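Local coordinates for tudor domain-containing protein 1 (Homo sapiens, PDB 5M9N) that probably helps to repress transposable elements during spermatogenesis through the piRNA pathway, its extended Tudor domain binding arginine-methylated peptides, at residues I88-F93 with R130-I135; I159-A164 with A211-G216; K147-G152 with D183-S188; P26-L31 with L141-I146. One frame throughout, in Å; residues are numbered along the deposited sequence. Where two conformers were deposited one is given.

Contact 1. Residues I88-F93 with R130-I135; sequences ICCAQF and RLCPII
Cys-90 and Cys-132 form an antiparallel hydrogen-bonded pair (Cys-90 N to Cys-132 O and Cys-132 N to Cys-90 O, each 2.9 Å), and Ala-91 and Leu-131 follow as the non-hydrogen-bonded pair, setting strand 131-132 at the edge of the five-stranded Tudor barrel sheet. On one face, Cys-132 SG lies 3.5 Å from Cys-90 CB; it is in disulfide linkage to Cys-72 of helix 58-73. Small Cys-90 suits the place beside that linkage, its SG also meeting Ile-134 CG1 at 3.9 Å. On the other face Leu-131 CD2 rests on Ala-91 CB, 3.7 Å away. Farther along, Gln-92 N donates to Arg-130 O in the carbonyl plane. Arg-130, bent at chi3 (78°), turns its guanidinium back so that NE (3.2 Å) and NH2 (3.1 Å) both grip Gln-92 O side-on. They reach the oxygen from one face of its carbonyl plane, while the oxygen lies in the guanidinium plane. NH2 also makes a salt bridge with Asp-97, whose backbone O takes Gln-92 NE2. The chemistry implies two fastenings: a covalent tie from edge strand to helix, and an arginine holding the Gln-92 carbonyl, next in the chain to Phe-93, which packs against a modified side chain of the bound peptide.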
loop_
_atom_site.group_PDB
_atom_site.type_symbol
_atom_site.label_atom_id
_atom_site.label_comp_id
_atom_site.label_asym_id
_atom_site.label_seq_id
_atom_site.Cartn_x
_atom_site.Cartn_y
_atom_site.Cartn_z
ATOM N N ILE A 88 9.870 1.181 10.755
ATOM C CA ILE A 88 9.857 1.812 9.415
ATOM C C ILE A 88 11.287 2.189 9.095
ATOM O O ILE A 88 12.017 2.628 9.971
ATOM C CB ILE A 88 8.944 3.039 9.387
ATOM C CG1 ILE A 88 7.519 2.654 9.794
ATOM C CG2 ILE A 88 8.858 3.621 7.971
ATOM C CD1 ILE A 88 6.823 1.697 8.839
ATOM N N CYS A 89 11.711 1.986 7.873
ATOM C CA CYS A 89 13.030 2.449 7.426
ATOM C C CYS A 89 12.907 2.867 5.954
ATOM O O CYS A 89 11.784 3.000 5.465
ATOM C CB CYS A 89 14.057 1.345 7.630
ATOM S SG CYS A 89 13.806 -0.128 6.659
ATOM N N CYS A 90 14.025 3.125 5.286
ATOM C CA CYS A 90 14.101 3.325 3.826
ATOM C C CYS A 90 14.606 2.036 3.199
ATOM O O CYS A 90 15.472 1.347 3.774
ATOM C CB CYS A 90 14.996 4.506 3.470
ATOM S SG CYS A 90 14.676 6.014 4.389
ATOM N N ALA A 91 13.976 1.654 2.095
ATOM C CA ALA A 91 14.312 0.509 1.292
ATOM C C ALA A 91 14.450 0.935 -0.174
ATOM O O ALA A 91 13.591 1.701 -0.686
ATOM C CB ALA A 91 13.230 -0.509 1.417
ATOM N N GLN A 92 15.502 0.439 -0.845
ATOM C CA GLN A 92 15.720 0.740 -2.259
ATOM C C GLN A 92 15.094 -0.351 -3.136
ATOM O O GLN A 92 15.541 -1.510 -3.149
ATOM C CB GLN A 92 17.237 0.818 -2.469
ATOM C CG GLN A 92 17.691 1.427 -3.737
ATOM C CD GLN A 92 19.196 1.530 -3.802
ATOM O OE1 GLN A 92 19.942 0.957 -2.977
ATOM N NE2 GLN A 92 19.652 2.187 -4.790
ATOM N N PHE A 93 14.020 0.005 -3.805
ATOM C CA PHE A 93 13.200 -0.905 -4.600
ATOM C C PHE A 93 14.020 -1.551 -5.688
ATOM O O PHE A 93 14.825 -0.890 -6.316
ATOM C CB PHE A 93 12.004 -0.083 -5.175
ATOM C CG PHE A 93 10.982 -0.877 -5.957
ATOM C CD1 PHE A 93 10.639 -2.185 -5.611
ATOM C CD2 PHE A 93 10.282 -0.256 -6.982
ATOM C CE1 PHE A 93 9.673 -2.881 -6.314
ATOM C CE2 PHE A 93 9.324 -0.942 -7.697
ATOM C CZ PHE A 93 9.004 -2.243 -7.364
ATOM N N ARG A 130 20.302 -2.691 0.965
ATOM C CA ARG A 130 19.263 -1.857 0.305
ATOM C C ARG A 130 18.353 -1.227 1.356
ATOM O O ARG A 130 17.357 -0.590 1.005
ATOM C CB ARG A 130 18.519 -2.666 -0.811
ATOM C CG ARG A 130 19.470 -2.919 -1.987
ATOM C CD ARG A 130 19.061 -3.870 -3.112
ATOM N NE ARG A 130 18.167 -3.171 -3.938
ATOM C CZ ARG A 130 18.291 -2.819 -5.211
ATOM N NH1 ARG A 130 19.272 -3.194 -6.029
ATOM N NH2 ARG A 130 17.344 -2.080 -5.656
ATOM N N LEU A 131 18.700 -1.345 2.650
ATOM C CA LEU A 131 17.949 -0.618 3.691
ATOM C C LEU A 131 18.835 0.476 4.286
ATOM O O LEU A 131 20.017 0.270 4.336
ATOM C CB LEU A 131 17.424 -1.523 4.774
ATOM C CG LEU A 131 16.770 -2.836 4.315
ATOM C CD1 LEU A 131 16.558 -3.778 5.516
ATOM C CD2 LEU A 131 15.483 -2.553 3.599
ATOM N N CYS A 132 18.218 1.576 4.751
ATOM C CA CYS A 132 18.801 2.875 5.207
ATOM C C CYS A 132 17.904 3.093 6.471
ATOM O O CYS A 132 16.682 2.839 6.412
ATOM C CB CYS A 132 18.654 3.976 3.945
ATOM S SG CYS A 132 18.204 5.808 3.878
ATOM N N PRO A 133 18.439 3.566 7.620
ATOM C CA PRO A 133 17.452 4.092 8.610
ATOM C C PRO A 133 16.726 5.374 8.149
ATOM O O PRO A 133 17.182 6.016 7.209
ATOM C CB PRO A 133 18.289 4.391 9.839
ATOM C CG PRO A 133 19.686 4.525 9.330
ATOM C CD PRO A 133 19.835 3.695 8.105
ATOM N N ILE A 134 15.586 5.665 8.790
ATOM C CA ILE A 134 14.738 6.815 8.478
ATOM C C ILE A 134 14.820 7.779 9.647
ATOM O O ILE A 134 15.191 7.397 10.768
ATOM C CB ILE A 134 13.254 6.399 8.183
ATOM C CG1 ILE A 134 12.520 7.474 7.336
ATOM C CG2 ILE A 134 12.504 6.053 9.468
ATOM C CD1 ILE A 134 11.378 6.929 6.495
ATOM N N ILE A 135 14.470 9.025 9.379
ATOM C CA ILE A 135 14.321 10.055 10.426
ATOM C C ILE A 135 12.882 10.555 10.507
ATOM O O ILE A 135 12.149 10.421 9.534
ATOM C CB ILE A 135 15.279 11.212 10.203
ATOM C CG1 ILE A 135 15.107 11.773 8.799
ATOM C CG2 ILE A 135 16.704 10.725 10.443
ATOM C CD1 ILE A 135 15.657 13.166 8.697
HETATM O O HOH W 1 14.571 3.032 10.436
#

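Contact 2. Residues I159-A164 with A211-G216; sequences IWTPEA and AGFAVG
Phe-213 lays one ring face against Ala-164 in the first turn of helix 162-172, within the staphylococcal-nuclease-like (OB-fold) part of the extended Tudor domain. It is the residue most covered here. Ala-164 CA sits 20° off the ring normal, 4.2 Å from the ring centroid, a CH-pi contact displaced toward the rim, and Ala-164 CB touches Phe-213 CB at 3.7 Å. A methyl suits this position because the ring lies directly against the helix backbone. The opposite face is covered by a carbonyl of its own segment: Ala-211 O stands 4.0 Å above the plane, over the centre of the Phe-213 ring. That fold-back passes through Gly-212, which follows helix 204-210 with a positive phi (102°) where a side chain would press on the preceding carbonyl. At the far end of the ring, Glu-163 crosses at about a right angle, its CG 3.7 Å from Phe-213 CZ; the touching is done mainly by this methylene. Trp-160 makes the second patch, presenting its six-membered ring edge to Ala-214, with the Ala-214 methyl near the indole plane. The indole NE1 is hydrogen-bonded to Glu-48, which probably helps to hold the rotation of the ring. Thr-161 is the N-cap of helix 162-172, and its OG1 accepts a weak capping bond of 3.4 Å from Ala-164 N. The Trp-160 edge meets its neighbour through CH2, 3.9 Å from Ala-214 CB.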
loop_
_atom_site.group_PDB
_atom_site.type_symbol
_atom_site.label_atom_id
_atom_site.label_comp_id
_atom_site.label_asym_id
_atom_site.label_seq_id
_atom_site.Cartn_x
_atom_site.Cartn_y
_atom_site.Cartn_z
ATOM N N ILE A 159 -12.524 -19.630 -1.238
ATOM C CA ILE A 159 -11.194 -19.165 -1.596
ATOM C C ILE A 159 -11.362 -18.310 -2.857
ATOM O O ILE A 159 -12.098 -18.746 -3.746
ATOM C CB ILE A 159 -10.274 -20.332 -2.011
ATOM C CG1 ILE A 159 -10.387 -21.541 -1.069
ATOM C CG2 ILE A 159 -8.831 -19.850 -2.107
ATOM C CD1 ILE A 159 -9.897 -21.324 0.340
ATOM N N TRP A 160 -10.667 -17.157 -2.955
ATOM C CA TRP A 160 -10.613 -16.389 -4.253
ATOM C C TRP A 160 -9.645 -17.037 -5.229
ATOM O O TRP A 160 -8.453 -17.257 -4.920
ATOM C CB TRP A 160 -10.236 -14.914 -4.086
ATOM C CG TRP A 160 -11.153 -14.174 -3.203
ATOM C CD1 TRP A 160 -10.950 -13.910 -1.891
ATOM C CD2 TRP A 160 -12.429 -13.594 -3.541
ATOM N NE1 TRP A 160 -12.003 -13.214 -1.387
ATOM C CE2 TRP A 160 -12.930 -13.000 -2.372
ATOM C CE3 TRP A 160 -13.199 -13.521 -4.722
ATOM C CZ2 TRP A 160 -14.163 -12.320 -2.332
ATOM C CZ3 TRP A 160 -14.441 -12.854 -4.684
ATOM C CH2 TRP A 160 -14.910 -12.267 -3.498
ATOM N N THR A 161 -10.182 -17.378 -6.388
ATOM C CA THR A 161 -9.424 -17.997 -7.450
ATOM C C THR A 161 -8.731 -16.915 -8.290
ATOM O O THR A 161 -9.322 -15.838 -8.498
ATOM C CB THR A 161 -10.345 -18.783 -8.382
ATOM O OG1 THR A 161 -11.319 -17.901 -8.942
ATOM C CG2 THR A 161 -11.054 -19.845 -7.618
ATOM N N PRO A 162 -7.503 -17.208 -8.803
ATOM C CA PRO A 162 -6.724 -16.252 -9.614
ATOM C C PRO A 162 -7.488 -15.675 -10.786
ATOM O O PRO A 162 -7.127 -14.602 -11.269
ATOM C CB PRO A 162 -5.525 -17.076 -10.117
ATOM C CG PRO A 162 -5.890 -18.505 -9.878
ATOM C CD PRO A 162 -6.805 -18.509 -8.694
ATOM N N GLU A 163 -8.519 -16.391 -11.231
ATOM C CA GLU A 163 -9.441 -15.859 -12.191
ATOM C C GLU A 163 -10.336 -14.738 -11.678
ATOM O O GLU A 163 -10.666 -13.827 -12.441
ATOM C CB GLU A 163 -10.328 -16.962 -12.732
ATOM C CG GLU A 163 -11.181 -16.456 -13.871
ATOM C CD GLU A 163 -11.607 -17.521 -14.846
ATOM O OE1 GLU A 163 -11.574 -18.708 -14.454
ATOM O OE2 GLU A 163 -11.993 -17.143 -15.997
ATOM N N ALA A 164 -10.819 -14.838 -10.441
ATOM C CA ALA A 164 -11.611 -13.751 -9.856
ATOM C C ALA A 164 -10.723 -12.527 -9.713
ATOM O O ALA A 164 -11.112 -11.417 -10.033
ATOM C CB ALA A 164 -12.172 -14.140 -8.500
ATOM N N ALA A 211 -20.645 -12.447 -12.116
ATOM C CA ALA A 211 -19.782 -13.402 -12.825
ATOM C C ALA A 211 -19.627 -14.766 -12.147
ATOM O O ALA A 211 -18.916 -15.631 -12.670
ATOM C CB ALA A 211 -18.409 -12.795 -13.055
ATOM N N GLY A 212 -20.253 -14.966 -10.988
ATOM C CA GLY A 212 -20.166 -16.235 -10.276
ATOM C C GLY A 212 -19.198 -16.201 -9.105
ATOM O O GLY A 212 -19.476 -16.799 -8.074
ATOM N N PHE A 213 -18.096 -15.463 -9.253
ATOM C CA PHE A 213 -16.929 -15.592 -8.384
ATOM C C PHE A 213 -17.229 -15.226 -6.932
ATOM O O PHE A 213 -16.612 -15.781 -6.011
ATOM C CB PHE A 213 -15.750 -14.750 -8.896
ATOM C CG PHE A 213 -15.355 -15.047 -10.331
ATOM C CD1 PHE A 213 -15.057 -16.345 -10.737
ATOM C CD2 PHE A 213 -15.303 -14.033 -11.284
ATOM C CE1 PHE A 213 -14.701 -16.621 -12.054
ATOM C CE2 PHE A 213 -14.955 -14.310 -12.599
ATOM C CZ PHE A 213 -14.651 -15.597 -12.984
ATOM N N ALA A 214 -18.199 -14.338 -6.723
ATOM C CA ALA A 214 -18.547 -13.901 -5.388
ATOM C C ALA A 214 -19.958 -14.258 -5.029
ATOM O O ALA A 214 -20.774 -14.448 -5.888
ATOM C CB ALA A 214 -18.369 -12.402 -5.289
ATOM N N VAL A 215 -20.216 -14.307 -3.726
ATOM C CA VAL A 215 -21.554 -14.463 -3.137
ATOM C C VAL A 215 -21.770 -13.341 -2.103
ATOM O O VAL A 215 -20.796 -12.828 -1.520
ATOM C CB VAL A 215 -21.762 -15.870 -2.478
ATOM C CG1 VAL A 215 -21.783 -16.997 -3.527
ATOM C CG2 VAL A 215 -20.710 -16.170 -1.410
ATOM N N GLY A 216 -23.031 -12.984 -1.861
ATOM C CA GLY A 216 -23.386 -11.847 -1.002
ATOM C C GLY A 216 -23.188 -12.030 0.499
ATOM O O GLY A 216 -23.231 -13.156 1.004
#

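Contact 3. Residues K147-G152 with D183-S188; sequences KCVLAG and DKLENS
Lys-147 runs past the tight turn at Ser-188 that joins strands 177-184 and 189-195 into a beta hairpin of the OB-like subdomain; strand 146-150, which carries the lysine, lies parallel to the second strand of that hairpin. The turn is closed by Leu-185 N donating to Ser-188 O. From Lys-147 CB, which faces Asn-187 O at 4.0 Å, the chain leaves with CG opposite the backbone N (chi1 179°). CG then lies 3.5 Å from Ser-188 CB, a close fit that the small serine permits, and the same CB also sits against Lys-147 O. Bends at chi2 and chi4 (53° and 48°) carry CD and CE round, returning the ammonium to its own strand. There NZ donates to Cys-148 O at 2.8 Å, approaching from above the carbonyl plane. A water accepts from Lys-147 NZ at 2.7 Å and is hydrogen-bonded to Ser-188 OG at 2.8 Å, so the two segments share a polar bridge although their side chains do not bond directly. NZ has weak further partners in Glu-48 O and, as a long ion pair, Asp-49. The lysine was modelled in two conformers, and this path describes one of them. Val-149 brings a branched apolar neighbour to the same turn: its CG2 lies 3.6 Å from Ser-188 OG. The Val-149 and Leu-185 side chains cross at about a right angle, Val-149 CG2 3.9 Å from Leu-185 CD1.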
loop_
_atom_site.group_PDB
_atom_site.type_symbol
_atom_site.label_atom_id
_atom_site.label_comp_id
_atom_site.label_asym_id
_atom_site.label_seq_id
_atom_site.Cartn_x
_atom_site.Cartn_y
_atom_site.Cartn_z
ATOM N N LYS A 147 -5.132 0.116 3.049
ATOM C CA LYS A 147 -5.497 -1.284 3.053
ATOM C C LYS A 147 -7.015 -1.450 3.079
ATOM O O LYS A 147 -7.691 -0.894 3.934
ATOM C CB LYS A 147 -4.884 -1.999 4.263
ATOM C CG LYS A 147 -5.252 -3.466 4.333
ATOM C CD LYS A 147 -4.936 -4.186 3.039
ATOM C CE LYS A 147 -5.588 -5.552 3.076
ATOM N NZ LYS A 147 -7.032 -5.678 3.482
ATOM N N CYS A 148 -7.520 -2.243 2.139
ATOM C CA CYS A 148 -8.909 -2.359 1.843
ATOM C C CYS A 148 -9.364 -3.800 1.764
ATOM O O CYS A 148 -8.609 -4.697 1.375
ATOM C CB CYS A 148 -9.199 -1.712 0.482
ATOM S SG CYS A 148 -8.909 0.071 0.490
ATOM N N VAL A 149 -10.648 -3.979 2.086
ATOM C CA VAL A 149 -11.387 -5.175 1.861
ATOM C C VAL A 149 -12.672 -4.780 1.101
ATOM O O VAL A 149 -13.304 -3.825 1.468
ATOM C CB VAL A 149 -11.863 -5.705 3.212
ATOM C CG1 VAL A 149 -12.789 -6.910 3.040
ATOM C CG2 VAL A 149 -10.672 -6.004 4.095
ATOM N N LEU A 150 -13.011 -5.529 0.067
ATOM C CA LEU A 150 -14.112 -5.207 -0.796
ATOM C C LEU A 150 -15.432 -5.577 -0.096
ATOM O O LEU A 150 -15.611 -6.729 0.256
ATOM C CB LEU A 150 -13.969 -5.938 -2.136
ATOM C CG LEU A 150 -14.962 -5.364 -3.169
ATOM C CD1 LEU A 150 -14.545 -3.968 -3.622
ATOM C CD2 LEU A 150 -15.121 -6.239 -4.387
ATOM N N ALA A 151 -16.294 -4.588 0.155
ATOM C CA ALA A 151 -17.632 -4.740 0.816
ATOM C C ALA A 151 -18.604 -5.637 0.084
ATOM O O ALA A 151 -18.644 -5.663 -1.146
ATOM C CB ALA A 151 -18.326 -3.370 1.012
ATOM N N GLY A 152 -19.379 -6.376 0.885
ATOM C CA GLY A 152 -20.564 -7.104 0.429
ATOM C C GLY A 152 -20.316 -8.437 -0.248
ATOM O O GLY A 152 -21.262 -9.018 -0.763
ATOM N N ASP A 183 -17.091 0.800 6.108
ATOM C CA ASP A 183 -16.802 0.565 7.543
ATOM C C ASP A 183 -15.304 0.580 7.829
ATOM O O ASP A 183 -14.511 0.464 6.906
ATOM C CB ASP A 183 -17.330 -0.808 7.976
ATOM C CG ASP A 183 -17.399 -1.002 9.525
ATOM O OD1 ASP A 183 -17.434 -0.000 10.314
ATOM O OD2 ASP A 183 -17.455 -2.202 9.938
ATOM N N LYS A 184 -14.943 0.721 9.098
ATOM C CA LYS A 184 -13.559 0.580 9.539
ATOM C C LYS A 184 -13.327 -0.749 10.284
ATOM O O LYS A 184 -14.026 -1.039 11.233
ATOM C CB LYS A 184 -13.207 1.713 10.478
ATOM C CG LYS A 184 -13.433 3.094 9.916
ATOM C CD LYS A 184 -12.726 3.292 8.606
ATOM C CE LYS A 184 -11.252 2.908 8.698
ATOM N NZ LYS A 184 -10.525 3.572 7.629
ATOM N N LEU A 185 -12.366 -1.537 9.812
ATOM C CA LEU A 185 -11.988 -2.796 10.431
ATOM C C LEU A 185 -10.726 -2.528 11.214
ATOM O O LEU A 185 -10.195 -1.410 11.206
ATOM C CB LEU A 185 -11.773 -3.883 9.376
ATOM C CG LEU A 185 -12.933 -4.022 8.403
ATOM C CD1 LEU A 185 -12.664 -5.050 7.312
ATOM C CD2 LEU A 185 -14.218 -4.333 9.165
ATOM N N GLU A 186 -10.234 -3.550 11.899
ATOM C CA GLU A 186 -9.119 -3.341 12.806
ATOM C C GLU A 186 -7.885 -2.818 12.081
ATOM O O GLU A 186 -7.322 -1.793 12.463
ATOM C CB GLU A 186 -8.795 -4.626 13.597
ATOM C CG GLU A 186 -7.756 -4.379 14.707
ATOM C CD GLU A 186 -7.416 -5.629 15.495
ATOM O OE1 GLU A 186 -8.356 -6.211 16.049
ATOM O OE2 GLU A 186 -6.224 -6.021 15.575
ATOM N N ASN A 187 -7.439 -3.502 11.045
ATOM C CA ASN A 187 -6.275 -3.007 10.340
ATOM C C ASN A 187 -6.586 -2.503 8.909
ATOM O O ASN A 187 -5.675 -2.228 8.150
ATOM C CB ASN A 187 -5.142 -4.045 10.389
ATOM C CG ASN A 187 -4.544 -4.191 11.797
ATOM O OD1 ASN A 187 -3.482 -3.620 12.112
ATOM N ND2 ASN A 187 -5.240 -4.948 12.664
ATOM N N SER A 188 -7.864 -2.322 8.574
ATOM C CA SER A 188 -8.210 -1.883 7.203
ATOM C C SER A 188 -9.556 -1.176 7.035
ATOM O O SER A 188 -10.283 -1.003 7.989
ATOM C CB SER A 188 -8.161 -3.096 6.295
ATOM O OG SER A 188 -9.108 -4.003 6.644
HETATM O O HOH W 2 -7.885 -6.424 5.944
#

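Contact 4. Residues P26-L31 with L141-I146; sequences PKVLTL and LPMQAI
Lys-27 and Pro-142 bring two irregular backbones to within 4.4 Å, CA to CA, at the junction between the Tudor barrel and the OB-like subdomain of the extended Tudor fold. Met-143 N donates to Lys-27 O at 3.1 Å, arriving 44° out of the carbonyl plane. A water reinforces the pairing by accepting from Lys-27 N and donating to Leu-141 O. Pro-142 has no backbone N-H to offer, and its ring instead provides an apolar surface: its CB lies against the backbone N of Leu-29, which is buried by the contact without a partner in the model. Leu-29 is the most covered residue. Its CD1 lies 3.4 Å from Met-143 O and 3.6 Å from Ile-146 CG1, the Leu-29 and Ile-146 side chains crossing at about a right angle. Met-143 leaves on the Pro-26 side, where its unbranched, flexible chain can lie along the proline ring and then turn to Val-28: SD sits 3.6 Å from Pro-26 CB. The bend at chi3 (-67°) then carries the terminal CE to Val-28 CG2, 3.9 Å away. Gln-144 folds its amide back on its own segment, where NE2 donates to Pro-142 O with the acceptor close to the amide plane, tying the side chain to the backbone two residues back. Its backbone N goes to Asp-119. Beyond it, Ile-146 begins strand 146-150 and packs, like Leu-31, on Phe-37 of strand 36-44. Leu-31 and Ile-146 meet tip to tip, with CD2 of Leu-31 3.6 Å from CG2 of Ile-146.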
loop_
_atom_site.group_PDB
_atom_site.type_symbol
_atom_site.label_atom_id
_atom_site.label_comp_id
_atom_site.label_asym_id
_atom_site.label_seq_id
_atom_site.Cartn_x
_atom_site.Cartn_y
_atom_site.Cartn_z
ATOM N N PRO A 26 4.757 6.031 12.189
ATOM C CA PRO A 26 4.103 6.447 10.955
ATOM C C PRO A 26 2.674 6.980 11.191
ATOM O O PRO A 26 1.987 6.611 12.138
ATOM C CB PRO A 26 4.112 5.193 10.110
ATOM C CG PRO A 26 4.214 4.053 11.071
ATOM C CD PRO A 26 4.904 4.562 12.296
ATOM N N LYS A 27 2.282 7.908 10.343
ATOM C CA LYS A 27 0.961 8.541 10.384
ATOM C C LYS A 27 0.006 7.778 9.466
ATOM O O LYS A 27 0.448 7.077 8.561
ATOM C CB LYS A 27 1.079 9.995 9.963
ATOM C CG LYS A 27 1.785 10.864 10.981
ATOM C CD LYS A 27 2.065 12.243 10.385
ATOM C CE LYS A 27 2.199 13.317 11.443
ATOM N NZ LYS A 27 3.345 13.015 12.346
ATOM N N VAL A 28 -1.299 7.907 9.707
ATOM C CA VAL A 28 -2.323 7.117 8.997
ATOM C C VAL A 28 -3.350 8.068 8.400
ATOM O O VAL A 28 -3.805 9.009 9.065
ATOM C CB VAL A 28 -3.001 6.112 9.940
ATOM C CG1 VAL A 28 -4.208 5.449 9.279
ATOM C CG2 VAL A 28 -1.999 5.041 10.373
ATOM N N LEU A 29 -3.714 7.826 7.142
ATOM C CA LEU A 29 -4.790 8.584 6.549
ATOM C C LEU A 29 -6.061 8.365 7.378
ATOM O O LEU A 29 -6.402 7.245 7.742
ATOM C CB LEU A 29 -5.009 8.185 5.091
ATOM C CG LEU A 29 -3.882 8.611 4.161
ATOM C CD1 LEU A 29 -3.866 7.766 2.904
ATOM C CD2 LEU A 29 -3.990 10.087 3.783
ATOM N N THR A 30 -6.685 9.476 7.749
ATOM C CA THR A 30 -7.997 9.495 8.362
ATOM C C THR A 30 -8.911 9.197 7.192
ATOM O O THR A 30 -8.918 9.945 6.183
ATOM C CB THR A 30 -8.348 10.882 8.968
ATOM O OG1 THR A 30 -7.484 11.167 10.075
ATOM C CG2 THR A 30 -9.825 10.954 9.443
ATOM N N LEU A 31 -9.611 8.076 7.310
ATOM C CA LEU A 31 -10.645 7.677 6.392
ATOM C C LEU A 31 -11.860 7.438 7.256
ATOM O O LEU A 31 -11.913 6.469 8.008
ATOM C CB LEU A 31 -10.243 6.421 5.642
ATOM C CG LEU A 31 -9.908 6.690 4.181
ATOM C CD1 LEU A 31 -8.797 7.704 4.022
ATOM C CD2 LEU A 31 -9.576 5.371 3.505
ATOM N N LEU A 141 4.506 12.865 6.039
ATOM C CA LEU A 141 3.458 12.387 5.143
ATOM C C LEU A 141 2.803 11.120 5.712
ATOM O O LEU A 141 3.519 10.220 6.095
ATOM C CB LEU A 141 4.031 12.072 3.748
ATOM C CG LEU A 141 2.947 11.839 2.660
ATOM C CD1 LEU A 141 2.221 13.148 2.441
ATOM C CD2 LEU A 141 3.502 11.348 1.337
ATOM N N PRO A 142 1.453 11.062 5.806
ATOM C CA PRO A 142 0.880 9.781 6.167
ATOM C C PRO A 142 1.151 8.710 5.127
ATOM O O PRO A 142 1.315 8.998 3.925
ATOM C CB PRO A 142 -0.622 10.061 6.350
ATOM C CG PRO A 142 -0.789 11.534 6.328
ATOM C CD PRO A 142 0.497 12.171 5.964
ATOM N N MET A 143 1.205 7.474 5.601
ATOM C CA MET A 143 1.370 6.335 4.746
ATOM C C MET A 143 0.285 6.253 3.660
ATOM O O MET A 143 -0.930 6.365 3.925
ATOM C CB MET A 143 1.392 5.041 5.571
ATOM C CG MET A 143 2.545 4.945 6.538
ATOM S SD MET A 143 2.534 3.408 7.474
ATOM C CE MET A 143 1.062 3.673 8.443
ATOM N N GLN A 144 0.703 6.136 2.419
ATOM C CA GLN A 144 -0.239 6.328 1.342
ATOM C C GLN A 144 -0.974 5.096 0.803
ATOM O O GLN A 144 -1.882 5.291 -0.008
ATOM C CB GLN A 144 0.443 7.073 0.225
ATOM C CG GLN A 144 0.924 8.463 0.669
ATOM C CD GLN A 144 -0.205 9.452 0.874
ATOM O OE1 GLN A 144 -1.023 9.670 -0.054
ATOM N NE2 GLN A 144 -0.237 10.096 2.016
ATOM N N ALA A 145 -0.561 3.875 1.135
ATOM C CA ALA A 145 -1.218 2.674 0.630
ATOM C C ALA A 145 -2.336 2.380 1.605
ATOM O O ALA A 145 -2.077 2.185 2.792
ATOM C CB ALA A 145 -0.286 1.493 0.567
ATOM N N ILE A 146 -3.574 2.484 1.149
ATOM C CA ILE A 146 -4.713 2.311 2.043
ATOM C C ILE A 146 -5.161 0.857 1.926
ATOM O O ILE A 146 -5.519 0.422 0.845
ATOM C CB ILE A 146 -5.847 3.251 1.675
ATOM C CG1 ILE A 146 -5.433 4.715 1.869
ATOM C CG2 ILE A 146 -7.054 3.005 2.551
ATOM C CD1 ILE A 146 -6.062 5.601 0.835
HETATM O O HOH W 3 4.086 8.588 8.202
#

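In the fold
Contact 4 lies between the two subdomains and touches contacts 1 and 3. Toward the barrel, Pro-26 CG packs on Ile-88 CG1 of contact 1 at 3.8 Å; toward the other subdomain, Leu-31 O is 3.2 Å from Lys-184 NZ of contact 3, a probable hydrogen bond. The segments of contacts 2 and 3 interleave along the chain; their centres lie about 18 Å and their nearest atoms about 4 Å apart, without touching. Contacts 1 and 2 have centres about 37 Å apart on opposite sides of the chain's centre. Contact 1 reaches the bound peptide: Phe-93, whose ring also meets Tyr-117 edge-to-face, packs on the modified side chain, consistent with the aromatic cage of Tudor domains.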